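PDB 3A76: gamma-hexachlorocyclohexane dehydrochlorinase, which catalyses two successive anti-dehydrochlorinations of the pollutant gamma-hexachlorocyclohexane (lindane), giving a tetrachlorocyclohexadiene by way of pentachlorocyclohexene. Local coordinates for residues A60-E65 against N82-M87; S38-A43 against A131-E136; A31-L36 against L100-A105; D106-I111 against G142-S147. One frame throughout, in Å; residues are numbered along the deposited sequence.

Followed from the N terminus, helix 22-45 supplies the first halves of contact 3 (31-36) and contact 2 (38-43), which stay open while the chain runs on. Strand 60-64 and helix 72-87 close contact 1, the shortest of the four loops, which lies within the loops of both contact 3 and contact 2. Contact 3 closes at 100-105, and contact 4 opens directly after it at 106-111. Contact 2 closes at 131-136, so it crosses contact 3 and also contact 4, which ends at 142-147. Contacts 2 and 3 thus lay helix 22-45 on the sheet, contact 1 joins helix 72-87 to strand 60-64, and contact 4 links next-but-one strands.

Contact 1 of 4, residues A60-E65 against N82-M87; sequences AEWTIE and NVLWPM
Trp62 and Leu84 approach from opposite directions: the indole reaches out from strand 60-64, the leucine comes from helix 72-87, and both CB atoms point across the gap. The touching atoms are those at the far end of the six-membered ring, with Leu84 CD1 lying 3.7 Å from Trp62 CH2 and 4.0 Å from Trp62 CZ2. The methyl approaches the ring plane obliquely. Trp62 holds CG anti to its own nitrogen (chi1 -178°); this places CG beside the carbonyl carbon, with the indole extending toward the helix. The other methyl of the leucine turns to Ile64, two residues further along the same strand face, but the approach is looser, with Leu84 CD2 4.4 Å from Ile64 CD1. The backbones stay well apart, the nearest CA atoms being those of Ile64 and Leu84 at 10.7 Å, so side chains alone bridge the segments. Leu79 touches both Trp62 and Ile64, and Trp56 stacks on the indole. Ile64 also contacts a bound spermidine, and the side chain of Leu84 comes within about 6 Å of that of His93, the inferred proton acceptor. Such helix-on-strand apolar packing beside an internal pocket is consistent with the cone-like barrel of SnoaL-like domains.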
loop_
_atom_site.group_PDB
_atom_site.type_symbol
_atom_site.label_atom_id
_atom_site.label_comp_id
_atom_site.label_asym_id
_atom_site.label_seq_id
_atom_site.Cartn_x
_atom_site.Cartn_y
_atom_site.Cartn_z
ATOM N N ALA B 60 8.033 20.135 15.379
ATOM C CA ALA B 60 7.338 18.861 15.114
ATOM C C ALA B 60 7.784 17.799 16.098
ATOM O O ALA B 60 8.931 17.817 16.542
ATOM C CB ALA B 60 7.578 18.394 13.696
ATOM N N GLU B 61 6.876 16.888 16.446
ATOM C CA GLU B 61 7.130 15.886 17.492
ATOM C C GLU B 61 6.814 14.448 17.062
ATOM O O GLU B 61 5.652 14.093 16.800
ATOM C CB GLU B 61 6.378 16.238 18.785
ATOM C CG GLU B 61 6.583 17.676 19.246
ATOM C CD GLU B 61 6.769 17.801 20.747
ATOM O OE1 GLU B 61 6.334 16.889 21.489
ATOM O OE2 GLU B 61 7.355 18.825 21.184
ATOM N N TRP B 62 7.866 13.631 17.006
ATOM C CA TRP B 62 7.778 12.248 16.550
ATOM C C TRP B 62 7.850 11.295 17.732
ATOM O O TRP B 62 8.871 11.178 18.393
ATOM C CB TRP B 62 8.865 11.960 15.490
ATOM C CG TRP B 62 8.880 10.557 14.881
ATOM C CD1 TRP B 62 7.862 9.641 14.871
ATOM C CD2 TRP B 62 9.971 9.943 14.166
ATOM N NE1 TRP B 62 8.256 8.503 14.219
ATOM C CE2 TRP B 62 9.544 8.659 13.775
ATOM C CE3 TRP B 62 11.265 10.361 13.818
ATOM C CZ2 TRP B 62 10.371 7.775 13.064
ATOM C CZ3 TRP B 62 12.087 9.487 13.108
ATOM C CH2 TRP B 62 11.634 8.207 12.742
ATOM N N THR B 63 6.738 10.618 17.990
ATOM C CA THR B 63 6.664 9.660 19.072
ATOM C C THR B 63 6.481 8.255 18.507
ATOM O O THR B 63 5.719 8.040 17.560
ATOM C CB THR B 63 5.496 9.985 20.032
ATOM O OG1 THR B 63 5.658 11.307 20.572
ATOM C CG2 THR B 63 5.431 8.984 21.162
ATOM N N ILE B 64 7.209 7.312 19.092
ATOM C CA ILE B 64 6.966 5.906 18.875
ATOM C C ILE B 64 6.743 5.305 20.258
ATOM O O ILE B 64 7.644 5.318 21.114
ATOM C CB ILE B 64 8.135 5.222 18.111
ATOM C CG1 ILE B 64 8.263 5.789 16.680
ATOM C CG2 ILE B 64 7.940 3.707 18.088
ATOM C CD1 ILE B 64 9.555 5.367 15.904
ATOM N N GLU B 65 5.531 4.808 20.490
ATOM C CA GLU B 65 5.207 4.182 21.763
ATOM C C GLU B 65 6.189 3.060 22.073
ATOM O O GLU B 65 6.464 2.223 21.218
ATOM C CB GLU B 65 3.775 3.660 21.765
ATOM C CG GLU B 65 2.738 4.717 22.026
ATOM C CD GLU B 65 1.321 4.242 21.734
ATOM O OE1 GLU B 65 0.670 4.875 20.881
ATOM O OE2 GLU B 65 0.863 3.241 22.337
ATOM N N ASN B 82 20.563 6.478 16.329
ATOM C CA ASN B 82 20.912 5.875 17.625
ATOM C C ASN B 82 19.997 4.740 18.059
ATOM O O ASN B 82 20.342 3.967 18.968
ATOM C CB ASN B 82 21.015 6.942 18.729
ATOM C CG ASN B 82 22.080 8.009 18.428
ATOM O OD1 ASN B 82 23.207 7.693 18.027
ATOM N ND2 ASN B 82 21.717 9.275 18.623
ATOM N N VAL B 83 18.831 4.648 17.419
ATOM C CA VAL B 83 17.837 3.618 17.757
ATOM C C VAL B 83 17.419 2.792 16.530
ATOM O O VAL B 83 17.656 1.590 16.497
ATOM C CB VAL B 83 16.573 4.210 18.471
ATOM C CG1 VAL B 83 15.671 3.096 19.009
ATOM C CG2 VAL B 83 16.974 5.139 19.604
ATOM N N LEU B 84 16.806 3.427 15.532
ATOM C CA LEU B 84 16.193 2.666 14.429
ATOM C C LEU B 84 17.216 1.918 13.586
ATOM O O LEU B 84 17.131 0.693 13.456
ATOM C CB LEU B 84 15.277 3.534 13.554
ATOM C CG LEU B 84 14.034 4.135 14.244
ATOM C CD1 LEU B 84 13.165 4.873 13.231
ATOM C CD2 LEU B 84 13.228 3.094 15.020
ATOM N N TRP B 85 18.199 2.644 13.050
ATOM C CA TRP B 85 19.205 2.014 12.214
ATOM C C TRP B 85 20.020 0.959 12.950
ATOM O O TRP B 85 20.121 -0.158 12.464
ATOM C CB TRP B 85 19.996 3.046 11.391
ATOM C CG TRP B 85 19.071 3.840 10.485
ATOM C CD1 TRP B 85 17.907 3.393 9.927
ATOM C CD2 TRP B 85 19.219 5.200 10.050
ATOM N NE1 TRP B 85 17.327 4.382 9.167
ATOM C CE2 TRP B 85 18.108 5.501 9.225
ATOM C CE3 TRP B 85 20.183 6.194 10.270
ATOM C CZ2 TRP B 85 17.932 6.754 8.625
ATOM C CZ3 TRP B 85 20.007 7.448 9.657
ATOM C CH2 TRP B 85 18.890 7.708 8.851
ATOM N N PRO B 86 20.551 1.262 14.153
ATOM C CA PRO B 86 21.232 0.184 14.898
ATOM C C PRO B 86 20.367 -1.022 15.269
ATOM O O PRO B 86 20.903 -2.104 15.452
ATOM C CB PRO B 86 21.729 0.880 16.176
ATOM C CG PRO B 86 21.729 2.334 15.853
ATOM C CD PRO B 86 20.613 2.547 14.871
ATOM N N MET B 87 19.053 -0.842 15.373
ATOM C CA MET B 87 18.118 -1.919 15.763
ATOM C C MET B 87 17.969 -3.037 14.715
ATOM O O MET B 87 17.775 -4.208 15.060
ATOM C CB MET B 87 16.742 -1.308 16.075
ATOM C CG MET B 87 15.731 -2.267 16.682
ATOM S SD MET B 87 14.166 -1.464 17.128
ATOM C CE MET B 87 14.586 -0.808 18.748
#

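Contact 2 of 4, residues S38-A43 against A131-E136; sequences SDKLIA and AVFTDE
Apolar contact accounts for the closest approach, between Leu41 on helix 22-45 and the Phe133 ring on strand 125-140. Leu41 CD1 is 4.0 Å from Phe133 CE1 and equally far from Phe133 CZ, so the methyl sits against the bond joining these two ring carbons. The side chains slant across one another, and the approach to the ring is oblique. Phe133 directs its CB at the helix and keeps CG beside its own nitrogen (chi1 -62°); Leu41 does not start out toward the strand, and its branch end does the reaching, with a nearly eclipsed chi2 of 13°. A charged group also comes near, at longer range. Lys40 brings its ammonium to the same ring, Lys40 NZ lying 4.4 Å from Phe133 CE2, after a bend in its chain at chi3 (91°). The cation-pi partner of Phe133 is instead Arg149, whose guanidinium also lies close to the like-charged Lys40 ammonium and forms a salt bridge with Asp135. The Leu41 side chain is about 3 Å from that of His93, the inferred proton acceptor, and the Phe133 side chain about 4 Å from a bound spermidine, consistent with a place at the active-site pocket. Helix 22-45 lies over the concave side of the sheet, where strand 125-140 runs between strands 143-158 and 107-120, while Asn97 of the second subunit packs against Leu41.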
loop_
_atom_site.group_PDB
_atom_site.type_symbol
_atom_site.label_atom_id
_atom_site.label_comp_id
_atom_site.label_asym_id
_atom_site.label_seq_id
_atom_site.Cartn_x
_atom_site.Cartn_y
_atom_site.Cartn_z
ATOM N N SER B 38 5.040 8.962 2.541
ATOM C CA SER B 38 5.987 8.026 1.912
ATOM C C SER B 38 7.456 8.324 2.286
ATOM O O SER B 38 8.153 7.440 2.793
ATOM C CB SER B 38 5.794 8.022 0.399
ATOM O OG SER B 38 4.472 7.633 0.103
ATOM N N ASP B 39 7.900 9.577 2.080
ATOM C CA ASP B 39 9.277 10.018 2.442
ATOM C C ASP B 39 9.740 9.550 3.802
ATOM O O ASP B 39 10.891 9.159 3.965
ATOM C CB ASP B 39 9.403 11.536 2.424
ATOM C CG ASP B 39 9.450 12.103 1.034
ATOM O OD1 ASP B 39 9.789 11.353 0.103
ATOM O OD2 ASP B 39 9.144 13.304 0.874
ATOM N N LYS B 40 8.858 9.601 4.794
ATOM C CA LYS B 40 9.282 9.208 6.119
ATOM C C LYS B 40 9.735 7.771 6.073
ATOM O O LYS B 40 10.798 7.440 6.580
ATOM C CB LYS B 40 8.182 9.373 7.180
ATOM C CG LYS B 40 8.790 9.683 8.545
ATOM C CD LYS B 40 8.119 9.013 9.703
ATOM C CE LYS B 40 8.779 7.674 10.002
ATOM N NZ LYS B 40 8.034 6.959 11.068
ATOM N N LEU B 41 8.909 6.924 5.461
ATOM C CA LEU B 41 9.174 5.493 5.373
ATOM C C LEU B 41 10.440 5.192 4.550
ATOM O O LEU B 41 11.315 4.452 4.992
ATOM C CB LEU B 41 7.946 4.796 4.784
ATOM C CG LEU B 41 6.812 4.327 5.710
ATOM C CD1 LEU B 41 6.833 4.869 7.167
ATOM C CD2 LEU B 41 5.470 4.509 5.033
ATOM N N ILE B 42 10.535 5.795 3.375
ATOM C CA ILE B 42 11.695 5.624 2.488
ATOM C C ILE B 42 12.991 6.030 3.194
ATOM O O ILE B 42 14.003 5.312 3.127
ATOM C CB ILE B 42 11.512 6.437 1.177
ATOM C CG1 ILE B 42 10.350 5.850 0.358
ATOM C CG2 ILE B 42 12.824 6.455 0.342
ATOM C CD1 ILE B 42 9.688 6.831 -0.611
ATOM N N ALA B 43 12.944 7.164 3.900
ATOM C CA ALA B 43 14.137 7.710 4.532
ATOM C C ALA B 43 14.617 6.792 5.635
ATOM O O ALA B 43 15.821 6.631 5.834
ATOM C CB ALA B 43 13.879 9.112 5.066
ATOM N N ALA B 131 1.540 -1.377 12.536
ATOM C CA ALA B 131 1.430 -0.166 13.328
ATOM C C ALA B 131 0.470 0.843 12.729
ATOM O O ALA B 131 0.225 0.844 11.532
ATOM C CB ALA B 131 2.820 0.470 13.578
ATOM N N VAL B 132 -0.086 1.685 13.591
ATOM C CA VAL B 132 -0.949 2.774 13.182
ATOM C C VAL B 132 -0.210 4.103 13.364
ATOM O O VAL B 132 0.454 4.332 14.402
ATOM C CB VAL B 132 -2.295 2.739 13.977
ATOM C CG1 VAL B 132 -3.120 4.033 13.784
ATOM C CG2 VAL B 132 -3.106 1.531 13.554
ATOM N N PHE B 133 -0.308 4.960 12.349
ATOM C CA PHE B 133 0.181 6.331 12.440
ATOM C C PHE B 133 -0.974 7.306 12.704
ATOM O O PHE B 133 -1.998 7.263 12.018
ATOM C CB PHE B 133 0.911 6.726 11.148
ATOM C CG PHE B 133 2.134 5.887 10.850
ATOM C CD1 PHE B 133 2.352 5.388 9.571
ATOM C CD2 PHE B 133 3.068 5.606 11.840
ATOM C CE1 PHE B 133 3.495 4.630 9.285
ATOM C CE2 PHE B 133 4.210 4.832 11.568
ATOM C CZ PHE B 133 4.422 4.349 10.291
ATOM N N THR B 134 -0.808 8.164 13.715
ATOM C CA THR B 134 -1.736 9.259 13.978
ATOM C C THR B 134 -0.889 10.502 13.773
ATOM O O THR B 134 0.089 10.729 14.491
ATOM C CB THR B 134 -2.317 9.215 15.414
ATOM O OG1 THR B 134 -2.720 7.875 15.727
ATOM C CG2 THR B 134 -3.534 10.157 15.566
ATOM N N ASP B 135 -1.241 11.276 12.758
ATOM C CA ASP B 135 -0.389 12.345 12.289
ATOM C C ASP B 135 -1.112 13.684 12.269
ATOM O O ASP B 135 -2.346 13.748 12.139
ATOM C CB ASP B 135 0.110 12.043 10.863
ATOM C CG ASP B 135 0.990 10.805 10.780
ATOM O OD1 ASP B 135 1.009 10.171 9.699
ATOM O OD2 ASP B 135 1.673 10.475 11.769
ATOM N N GLU B 136 -0.315 14.744 12.381
ATOM C CA GLU B 136 -0.760 16.098 12.118
ATOM C C GLU B 136 0.224 16.702 11.157
ATOM O O GLU B 136 1.434 16.531 11.323
ATOM C CB GLU B 136 -0.765 16.925 13.391
ATOM C CG GLU B 136 -1.803 16.533 14.428
ATOM C CD GLU B 136 -1.660 17.377 15.684
ATOM O OE1 GLU B 136 -2.018 16.893 16.772
ATOM O OE2 GLU B 136 -1.150 18.518 15.578
#

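Contact 3 of 4, residues A31-L36 against L100-A105; sequences AAIQDL and LEFVSA
Ile33 on helix 22-45 and Leu100 on strand 88-102 form the first shell, branch against branch. Ile33 CG2 lies 3.7 Å from Leu100 CD2 and 3.9 Å from Leu100 CD1, so one methyl of the isoleucine meets both methyls of the leucine. The side chains slant past each other, and Leu100 CD1 also comes within 4.1 Å of Ile33 CB. CG2 stands anti to the isoleucine nitrogen, whereas the longer arm, beside that nitrogen (chi1 -65°), passes Leu100 as well, with Ile33 CD1 4.2 Å from Leu100 CD1. The end of this arm also comes to the aromatic ring, Ile33 CD1 lying 4.4 Å from Phe102 CZ. The ring is met obliquely. In the second shell, Tyr137 of strand 125-140 touches both Ile33 and Leu100, while Val108 of strand 107-120 touches Ile33 and Phe102. Phe102 additionally rests on Arg26, Ser29 and Arg30 of the helix, just ahead of a classic beta bulge formed by Val103 and Ser104 opposite Lys107. Further out, Asp35 makes long, weak ion pairs with Arg99 and Arg30 of the second subunit. Within the contact itself only carbon meets carbon, so the helix is seated on the strand by shape and dispersion, while directional polar bonds lie elsewhere.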
loop_
_atom_site.group_PDB
_atom_site.type_symbol
_atom_site.label_atom_id
_atom_site.label_comp_id
_atom_site.label_asym_id
_atom_site.label_seq_id
_atom_site.Cartn_x
_atom_site.Cartn_y
_atom_site.Cartn_z
ATOM N N ALA B 31 -1.519 15.594 -2.189
ATOM C CA ALA B 31 -0.326 15.052 -2.865
ATOM C C ALA B 31 0.971 15.259 -2.072
ATOM O O ALA B 31 1.738 14.306 -1.850
ATOM C CB ALA B 31 -0.192 15.639 -4.263
ATOM N N ALA B 32 1.207 16.494 -1.630
ATOM C CA ALA B 32 2.374 16.811 -0.812
ATOM C C ALA B 32 2.392 16.039 0.519
ATOM O O ALA B 32 3.451 15.627 0.996
ATOM C CB ALA B 32 2.460 18.332 -0.561
ATOM N N ILE B 33 1.222 15.847 1.118
ATOM C CA ILE B 33 1.139 15.142 2.387
ATOM C C ILE B 33 1.387 13.643 2.175
ATOM O O ILE B 33 2.086 13.013 2.969
ATOM C CB ILE B 33 -0.222 15.426 3.113
ATOM C CG1 ILE B 33 -0.313 16.913 3.514
ATOM C CG2 ILE B 33 -0.416 14.503 4.319
ATOM C CD1 ILE B 33 -1.740 17.418 3.802
ATOM N N GLN B 34 0.826 13.095 1.093
ATOM C CA GLN B 34 1.113 11.724 0.640
ATOM C C GLN B 34 2.615 11.511 0.508
ATOM O O GLN B 34 3.152 10.530 1.027
ATOM C CB GLN B 34 0.418 11.414 -0.688
ATOM C CG GLN B 34 -1.053 10.993 -0.554
ATOM C CD GLN B 34 -1.846 11.113 -1.855
ATOM O OE1 GLN B 34 -1.344 10.801 -2.946
ATOM N NE2 GLN B 34 -3.094 11.568 -1.745
ATOM N N ASP B 35 3.276 12.457 -0.163
ATOM C CA ASP B 35 4.744 12.469 -0.304
ATOM C C ASP B 35 5.488 12.578 1.003
ATOM O O ASP B 35 6.540 11.945 1.165
ATOM C CB ASP B 35 5.177 13.588 -1.222
ATOM C CG ASP B 35 4.863 13.294 -2.641
ATOM O OD1 ASP B 35 4.510 12.137 -2.919
ATOM O OD2 ASP B 35 4.965 14.209 -3.476
ATOM N N LEU B 36 4.938 13.353 1.942
ATOM C CA LEU B 36 5.479 13.393 3.302
ATOM C C LEU B 36 5.407 12.016 3.936
ATOM O O LEU B 36 6.390 11.515 4.470
ATOM C CB LEU B 36 4.724 14.418 4.174
ATOM C CG LEU B 36 4.952 15.918 3.926
ATOM C CD1 LEU B 36 4.096 16.715 4.911
ATOM C CD2 LEU B 36 6.440 16.283 4.041
ATOM N N LEU B 100 -6.998 11.456 5.221
ATOM C CA LEU B 100 -6.824 12.820 5.696
ATOM C C LEU B 100 -8.140 13.518 6.082
ATOM O O LEU B 100 -9.185 13.312 5.459
ATOM C CB LEU B 100 -6.023 13.657 4.678
ATOM C CG LEU B 100 -4.661 13.136 4.173
ATOM C CD1 LEU B 100 -4.082 14.059 3.077
ATOM C CD2 LEU B 100 -3.661 12.916 5.308
ATOM N N GLU B 101 -8.064 14.326 7.139
ATOM C CA GLU B 101 -9.152 15.217 7.554
ATOM C C GLU B 101 -8.591 16.634 7.623
ATOM O O GLU B 101 -7.740 16.930 8.461
ATOM C CB GLU B 101 -9.708 14.792 8.917
ATOM C CG GLU B 101 -10.973 15.535 9.377
ATOM C CD GLU B 101 -11.225 15.405 10.885
ATOM O OE1 GLU B 101 -10.309 14.953 11.623
ATOM O OE2 GLU B 101 -12.342 15.765 11.335
ATOM N N PHE B 102 -9.040 17.494 6.709
ATOM C CA PHE B 102 -8.627 18.892 6.716
ATOM C C PHE B 102 -9.342 19.666 7.832
ATOM O O PHE B 102 -10.549 19.931 7.748
ATOM C CB PHE B 102 -8.885 19.534 5.352
ATOM C CG PHE B 102 -7.762 19.337 4.362
ATOM C CD1 PHE B 102 -7.635 18.131 3.655
ATOM C CD2 PHE B 102 -6.834 20.353 4.133
ATOM C CE1 PHE B 102 -6.594 17.943 2.737
ATOM C CE2 PHE B 102 -5.794 20.179 3.215
ATOM C CZ PHE B 102 -5.670 18.969 2.517
ATOM N N VAL B 103 -8.596 19.993 8.888
ATOM C CA VAL B 103 -9.111 20.822 9.977
ATOM C C VAL B 103 -9.284 22.243 9.437
ATOM O O VAL B 103 -10.360 22.836 9.538
ATOM C CB VAL B 103 -8.186 20.784 11.218
ATOM C CG1 VAL B 103 -8.524 21.910 12.195
ATOM C CG2 VAL B 103 -8.303 19.439 11.910
ATOM N N SER B 104 -8.220 22.761 8.838
ATOM C CA SER B 104 -8.265 24.022 8.127
ATOM C C SER B 104 -7.377 23.900 6.888
ATOM O O SER B 104 -6.717 22.872 6.696
ATOM C CB SER B 104 -7.793 25.154 9.039
ATOM O OG SER B 104 -6.447 24.976 9.455
ATOM N N ALA B 105 -7.354 24.942 6.056
ATOM C CA ALA B 105 -6.559 24.929 4.825
ATOM C C ALA B 105 -5.071 24.589 5.039
ATOM O O ALA B 105 -4.393 24.142 4.109
ATOM C CB ALA B 105 -6.703 26.254 4.082
#

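Contact 4 of 4, residues D106-I111 against G142-S147; sequences DKVNGI and GVWKFS
The indole of Trp144 spans a neighbouring strand in the curved mixed sheet of this SnoaL-like fold, where strand 125-140 separates strand 143-158 from strand 107-120, antiparallel to both, and meets the start of strand 107-120. The nearest CA atoms in this region, those of Asp106 and Trp144, are 8.1 Å apart, and the side chain makes up the difference. Trp144 places CG anti to its carbonyl carbon, beside the nitrogen (chi1 -73°), and a chi2 of 99° turns the ring so that its six-membered end leads. CB itself does not point at the other strand; the ring end is what arrives there. Val108, by contrast, sends its CB toward the tryptophan. Its chi1 of -37° lies well off the staggered value, with CG1 beside the nitrogen and CG2 between nitrogen and carbonyl carbon. CG1 does the touching, Val108 CG1 lying 3.7 Å from Trp144 CH2, and the two side chains cross at about a right angle. Strand 125-140 lies between: Asp106 pairs by backbone bonds with Arg139, Val108 with Tyr137. The Asp106 carboxylate turns to a salt bridge with Arg139, which Trp144 also touches. Ala32 and Leu36 of helix 22-45 also touch the indole, and Trp144 NE1 makes a weak hydrogen bond to Ser29 OG. Packing against the strand ends on backbone: the carbonyl Asp106 O sits obliquely to the ring, 3.6 Å from Trp144 CZ3.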
loop_
_atom_site.group_PDB
_atom_site.type_symbol
_atom_site.label_atom_id
_atom_site.label_comp_id
_atom_site.label_asym_id
_atom_site.label_seq_id
_atom_site.Cartn_x
_atom_site.Cartn_y
_atom_site.Cartn_z
ATOM N N ASP B 106 -4.575 24.801 6.257
ATOM C CA ASP B 106 -3.157 24.624 6.556
ATOM C C ASP B 106 -2.949 23.628 7.688
ATOM O O ASP B 106 -1.836 23.469 8.184
ATOM C CB ASP B 106 -2.490 25.968 6.920
ATOM C CG ASP B 106 -2.539 26.989 5.788
ATOM O OD1 ASP B 106 -3.024 26.660 4.685
ATOM O OD2 ASP B 106 -2.089 28.139 6.000
ATOM N N LYS B 107 -4.020 22.964 8.106
ATOM C CA LYS B 107 -3.915 21.974 9.169
ATOM C C LYS B 107 -4.686 20.704 8.836
ATOM O O LYS B 107 -5.869 20.769 8.505
ATOM C CB LYS B 107 -4.382 22.555 10.509
ATOM C CG LYS B 107 -3.372 23.481 11.158
ATOM C CD LYS B 107 -3.831 23.970 12.527
ATOM C CE LYS B 107 -2.621 24.458 13.330
ATOM N NZ LYS B 107 -3.018 25.304 14.490
ATOM N N VAL B 108 -4.009 19.550 8.899
ATOM C CA VAL B 108 -4.691 18.282 8.651
ATOM C C VAL B 108 -4.318 17.215 9.661
ATOM O O VAL B 108 -3.164 17.120 10.107
ATOM C CB VAL B 108 -4.507 17.729 7.178
ATOM C CG1 VAL B 108 -4.495 18.852 6.152
ATOM C CG2 VAL B 108 -3.262 16.885 7.053
ATOM N N ASN B 109 -5.310 16.418 10.033
ATOM C CA ASN B 109 -5.044 15.207 10.773
ATOM C C ASN B 109 -4.978 14.052 9.777
ATOM O O ASN B 109 -5.671 14.057 8.762
ATOM C CB ASN B 109 -6.106 14.965 11.847
ATOM C CG ASN B 109 -6.241 16.145 12.820
ATOM O OD1 ASN B 109 -5.277 16.879 13.087
ATOM N ND2 ASN B 109 -7.445 16.328 13.350
ATOM N N GLY B 110 -4.112 13.085 10.051
ATOM C CA GLY B 110 -4.018 11.913 9.210
ATOM C C GLY B 110 -3.981 10.671 10.042
ATOM O O GLY B 110 -3.447 10.674 11.151
ATOM N N ILE B 111 -4.600 9.618 9.525
ATOM C CA ILE B 111 -4.335 8.250 9.999
ATOM C C ILE B 111 -3.766 7.421 8.832
ATOM O O ILE B 111 -4.053 7.687 7.666
ATOM C CB ILE B 111 -5.582 7.533 10.612
ATOM C CG1 ILE B 111 -6.836 7.810 9.783
ATOM C CG2 ILE B 111 -5.788 7.922 12.094
ATOM C CD1 ILE B 111 -8.003 6.942 10.161
ATOM N N GLY B 142 3.380 27.985 2.248
ATOM C CA GLY B 142 3.260 27.120 1.071
ATOM C C GLY B 142 3.936 25.758 1.175
ATOM O O GLY B 142 3.855 24.970 0.232
ATOM N N VAL B 143 4.591 25.475 2.307
ATOM C CA VAL B 143 5.327 24.215 2.501
ATOM C C VAL B 143 4.701 23.335 3.594
ATOM O O VAL B 143 4.576 23.757 4.749
ATOM C CB VAL B 143 6.851 24.462 2.795
ATOM C CG1 VAL B 143 7.593 23.153 3.039
ATOM C CG2 VAL B 143 7.519 25.222 1.655
ATOM N N TRP B 144 4.309 22.114 3.223
ATOM C CA TRP B 144 3.755 21.147 4.180
ATOM C C TRP B 144 4.837 20.333 4.868
ATOM O O TRP B 144 5.805 19.908 4.235
ATOM C CB TRP B 144 2.817 20.166 3.490
ATOM C CG TRP B 144 1.498 20.722 3.092
ATOM C CD1 TRP B 144 1.136 21.150 1.853
ATOM C CD2 TRP B 144 0.348 20.880 3.928
ATOM N NE1 TRP B 144 -0.168 21.568 1.860
ATOM C CE2 TRP B 144 -0.679 21.418 3.122
ATOM C CE3 TRP B 144 0.086 20.622 5.277
ATOM C CZ2 TRP B 144 -1.952 21.711 3.620
ATOM C CZ3 TRP B 144 -1.188 20.913 5.777
ATOM C CH2 TRP B 144 -2.189 21.451 4.948
ATOM N N LYS B 145 4.667 20.110 6.166
ATOM C CA LYS B 145 5.543 19.213 6.901
ATOM C C LYS B 145 4.772 18.562 8.046
ATOM O O LYS B 145 3.666 18.990 8.388
ATOM C CB LYS B 145 6.790 19.938 7.409
ATOM C CG LYS B 145 7.614 20.624 6.324
ATOM C CD LYS B 145 9.058 20.800 6.752
ATOM C CE LYS B 145 9.825 21.610 5.723
ATOM N NZ LYS B 145 11.274 21.268 5.848
ATOM N N PHE B 146 5.349 17.509 8.612
ATOM C CA PHE B 146 4.796 16.889 9.800
ATOM C C PHE B 146 4.844 17.891 10.942
ATOM O O PHE B 146 5.871 18.543 11.172
ATOM C CB PHE B 146 5.618 15.670 10.216
ATOM C CG PHE B 146 5.314 14.409 9.445
ATOM C CD1 PHE B 146 4.383 13.498 9.925
ATOM C CD2 PHE B 146 6.006 14.104 8.275
ATOM C CE1 PHE B 146 4.123 12.305 9.234
ATOM C CE2 PHE B 146 5.746 12.913 7.577
ATOM C CZ PHE B 146 4.801 12.020 8.056
ATOM N N SER B 147 3.727 18.010 11.647
ATOM C CA SER B 147 3.686 18.717 12.916
ATOM C C SER B 147 3.768 17.697 14.041
ATOM O O SER B 147 4.307 17.973 15.118
ATOM C CB SER B 147 2.396 19.511 13.047
ATOM O OG SER B 147 2.045 19.611 14.422
#